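Universal stress protein (Burkholderia pseudomallei, PDB 4WNY) probably helps the bacterium to survive stress, as other members of the universal stress protein A family do. Local coordinates at residues S58-V61 against D62-E66. Numbering follows the deposited sequence.
Sequences SILV and DAFRE
Four successive i to i+4 backbone hydrogen bonds tie Ser-58, Ile-59, Leu-60 and Val-61 to Asp-62, Ala-63, Phe-64 and Arg-65, a worked example of how an alpha-helix sets side chains beside one another. Residues 58-66 lie in the first turns of helix 57-82, which follows strand 36-43 in the parallel alpha/beta fold of the family. The bonds differ in quality: Phe-64 N reaches Leu-60 O at 2.9 Å and nearly straight, 172° at the hydrogen, whereas Ala-63 N to Ile-59 O is longer, 3.2 Å, and bent to 139°.

The same four-residue spacing pairs the side chains. Those of Val-61 and Arg-65 leave the helix in the same direction, one a turn beyond the other. With its CG1 anti to the backbone N (chi1 170°), Val-61 places this methyl 3.5 Å above the guanidinium plane of Arg-65, over the centre of the group, an apolar cover for one flat face. The arginine chain is extended from CG to NE, and its NE forms a salt bridge with Glu-92 on an outer strand of the sheet within this chain, linking the helix to that strand and probably fixing how the guanidinium is turned.

One residue back, Leu-60 and Phe-64 also lie alongside each other, and CG of Leu-60 comes within 4.2 Å of the ring atom CE1 of Phe-64. Both side chains touch Met-45, and the Phe-64 ring also reaches Tyr-41 and Val-43 of strand 36-43. With CG beside its own backbone N, the ring leans back toward the preceding turn, CD1 of Phe-64 lying 3.1 Å from Leu-60 O, the carbonyl oxygen that accepts the bond from Phe-64 N.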
ATOM      1  N   SER A  58     -33.474  11.659  -3.062  1.00 50.58           N
ATOM      2  CA  SER A  58     -33.195  11.786  -4.491  1.00 50.61           C
ATOM      3  C   SER A  58     -32.449  13.073  -4.830  1.00 51.41           C
ATOM      4  O   SER A  58     -31.724  13.137  -5.825  1.00 48.31           O
ATOM      5  CB  SER A  58     -34.498  11.724  -5.289  1.00 51.41           C
ATOM      6  OG  SER A  58     -35.297  12.868  -5.046  1.00 54.47           O
ATOM      7  N   ILE A  59     -32.637  14.099  -4.006  1.00 52.07           N
ATOM      8  CA  ILE A  59     -31.938  15.366  -4.187  1.00 52.00           C
ATOM      9  C   ILE A  59     -30.436  15.184  -4.003  1.00 49.00           C
ATOM     10  O   ILE A  59     -29.635  15.682  -4.797  1.00 46.42           O
ATOM     11  CB  ILE A  59     -32.448  16.437  -3.202  1.00 55.78           C
ATOM     12  CG1 ILE A  59     -33.914  16.770  -3.491  1.00 61.52           C
ATOM     13  CG2 ILE A  59     -31.597  17.695  -3.288  1.00 54.95           C
ATOM     14  CD1 ILE A  59     -34.158  17.281  -4.894  1.00 63.35           C
ATOM     15  N   LEU A  60     -30.062  14.459  -2.955  1.00 48.29           N
ATOM     16  CA  LEU A  60     -28.657  14.220  -2.643  1.00 48.36           C
ATOM     17  C   LEU A  60     -28.041  13.163  -3.557  1.00 46.04           C
ATOM     18  O   LEU A  60     -26.838  13.189  -3.820  1.00 42.97           O
ATOM     19  CB  LEU A  60     -28.504  13.804  -1.179  1.00 50.84           C
ATOM     20  CG  LEU A  60     -28.141  14.895  -0.167  1.00 55.08           C
ATOM     21  CD1 LEU A  60     -28.988  16.144  -0.359  1.00 58.04           C
ATOM     22  CD2 LEU A  60     -28.282  14.368   1.257  1.00 55.72           C
ATOM     23  N   VAL A  61     -28.866  12.235  -4.036  1.00 46.14           N
ATOM     24  CA  VAL A  61     -28.407  11.215  -4.974  1.00 44.11           C
ATOM     25  C   VAL A  61     -27.934  11.863  -6.270  1.00 41.80           C
ATOM     26  O   VAL A  61     -26.830  11.593  -6.744  1.00 38.68           O
ATOM     27  CB  VAL A  61     -29.512  10.186  -5.285  1.00 46.04           C
ATOM     28  CG1 VAL A  61     -29.101   9.291  -6.447  1.00 44.52           C
ATOM     29  CG2 VAL A  61     -29.824   9.357  -4.049  1.00 46.78           C
ATOM     30  N   ASP A  62     -28.775  12.729  -6.830  1.00 42.33           N
ATOM     31  CA  ASP A  62     -28.415  13.502  -8.015  1.00 44.29           C
ATOM     32  C   ASP A  62     -27.172  14.345  -7.761  1.00 43.25           C
ATOM     33  O   ASP A  62     -26.331  14.511  -8.644  1.00 41.07           O
ATOM     34  CB  ASP A  62     -29.575  14.403  -8.441  1.00 48.76           C
ATOM     35  CG  ASP A  62     -30.771  13.620  -8.945  1.00 53.13           C
ATOM     36  OD1 ASP A  62     -30.806  12.386  -8.748  1.00 53.16           O
ATOM     37  OD2 ASP A  62     -31.680  14.246  -9.531  1.00 56.46           O
ATOM     38  N   ALA A  63     -27.062  14.867  -6.544  1.00 44.13           N
ATOM     39  CA  ALA A  63     -25.967  15.751  -6.169  1.00 43.31           C
ATOM     40  C   ALA A  63     -24.616  15.052  -6.187  1.00 40.70           C
ATOM     41  O   ALA A  63     -23.685  15.497  -6.860  1.00 41.07           O
ATOM     42  CB  ALA A  63     -26.226  16.330  -4.805  1.00 44.77           C
ATOM     43  N   PHE A  64     -24.508  13.959  -5.437  1.00 39.89           N
ATOM     44  CA  PHE A  64     -23.245  13.240  -5.321  1.00 39.83           C
ATOM     45  C   PHE A  64     -22.876  12.531  -6.620  1.00 37.69           C
ATOM     46  O   PHE A  64     -21.696  12.322  -6.906  1.00 37.18           O
ATOM     47  CB  PHE A  64     -23.302  12.236  -4.167  1.00 41.28           C
ATOM     48  CG  PHE A  64     -23.213  12.874  -2.808  1.00 44.11           C
ATOM     49  CD1 PHE A  64     -24.314  12.909  -1.967  1.00 46.66           C
ATOM     50  CD2 PHE A  64     -22.028  13.445  -2.374  1.00 44.95           C
ATOM     51  CE1 PHE A  64     -24.233  13.497  -0.719  1.00 48.58           C
ATOM     52  CE2 PHE A  64     -21.941  14.035  -1.128  1.00 46.68           C
ATOM     53  CZ  PHE A  64     -23.045  14.061  -0.300  1.00 47.81           C
ATOM     54  N   ARG A  65     -23.884  12.161  -7.403  1.00 36.75           N
ATOM     55  CA  ARG A  65     -23.641  11.612  -8.733  1.00 36.78           C
ATOM     56  C   ARG A  65     -23.058  12.699  -9.626  1.00 37.67           C
ATOM     57  O   ARG A  65     -22.110  12.464 -10.374  1.00 35.32           O
ATOM     58  CB  ARG A  65     -24.927  11.051  -9.346  1.00 39.93           C
ATOM     59  CG  ARG A  65     -25.356   9.693  -8.808  1.00 42.23           C
ATOM     60  CD  ARG A  65     -26.639   9.231  -9.488  1.00 46.26           C
ATOM     61  NE  ARG A  65     -27.114   7.947  -8.980  1.00 47.59           N
ATOM     62  CZ  ARG A  65     -28.267   7.385  -9.333  1.00 50.76           C
ATOM     63  NH1 ARG A  65     -29.070   7.996 -10.195  1.00 52.31           N
ATOM     64  NH2 ARG A  65     -28.620   6.213  -8.821  1.00 51.52           N
ATOM     65  N   GLU A  66     -23.635  13.894  -9.537  1.00 40.40           N
ATOM     66  CA  GLU A  66     -23.148  15.042 -10.289  1.00 42.68           C
ATOM     67  C   GLU A  66     -21.746  15.425  -9.834  1.00 41.22           C
ATOM     68  O   GLU A  66     -20.891  15.767 -10.650  1.00 40.86           O
ATOM     69  CB  GLU A  66     -24.096  16.230 -10.131  1.00 47.27           C
ATOM     70  CG  GLU A  66     -23.749  17.408 -11.015  1.00 51.97           C
ATOM     71  CD  GLU A  66     -23.698  17.029 -12.480  1.00 55.45           C
ATOM     72  OE1 GLU A  66     -24.614  16.320 -12.945  1.00 58.04           O
ATOM     73  OE2 GLU A  66     -22.736  17.434 -13.165  1.00 55.23           O
TER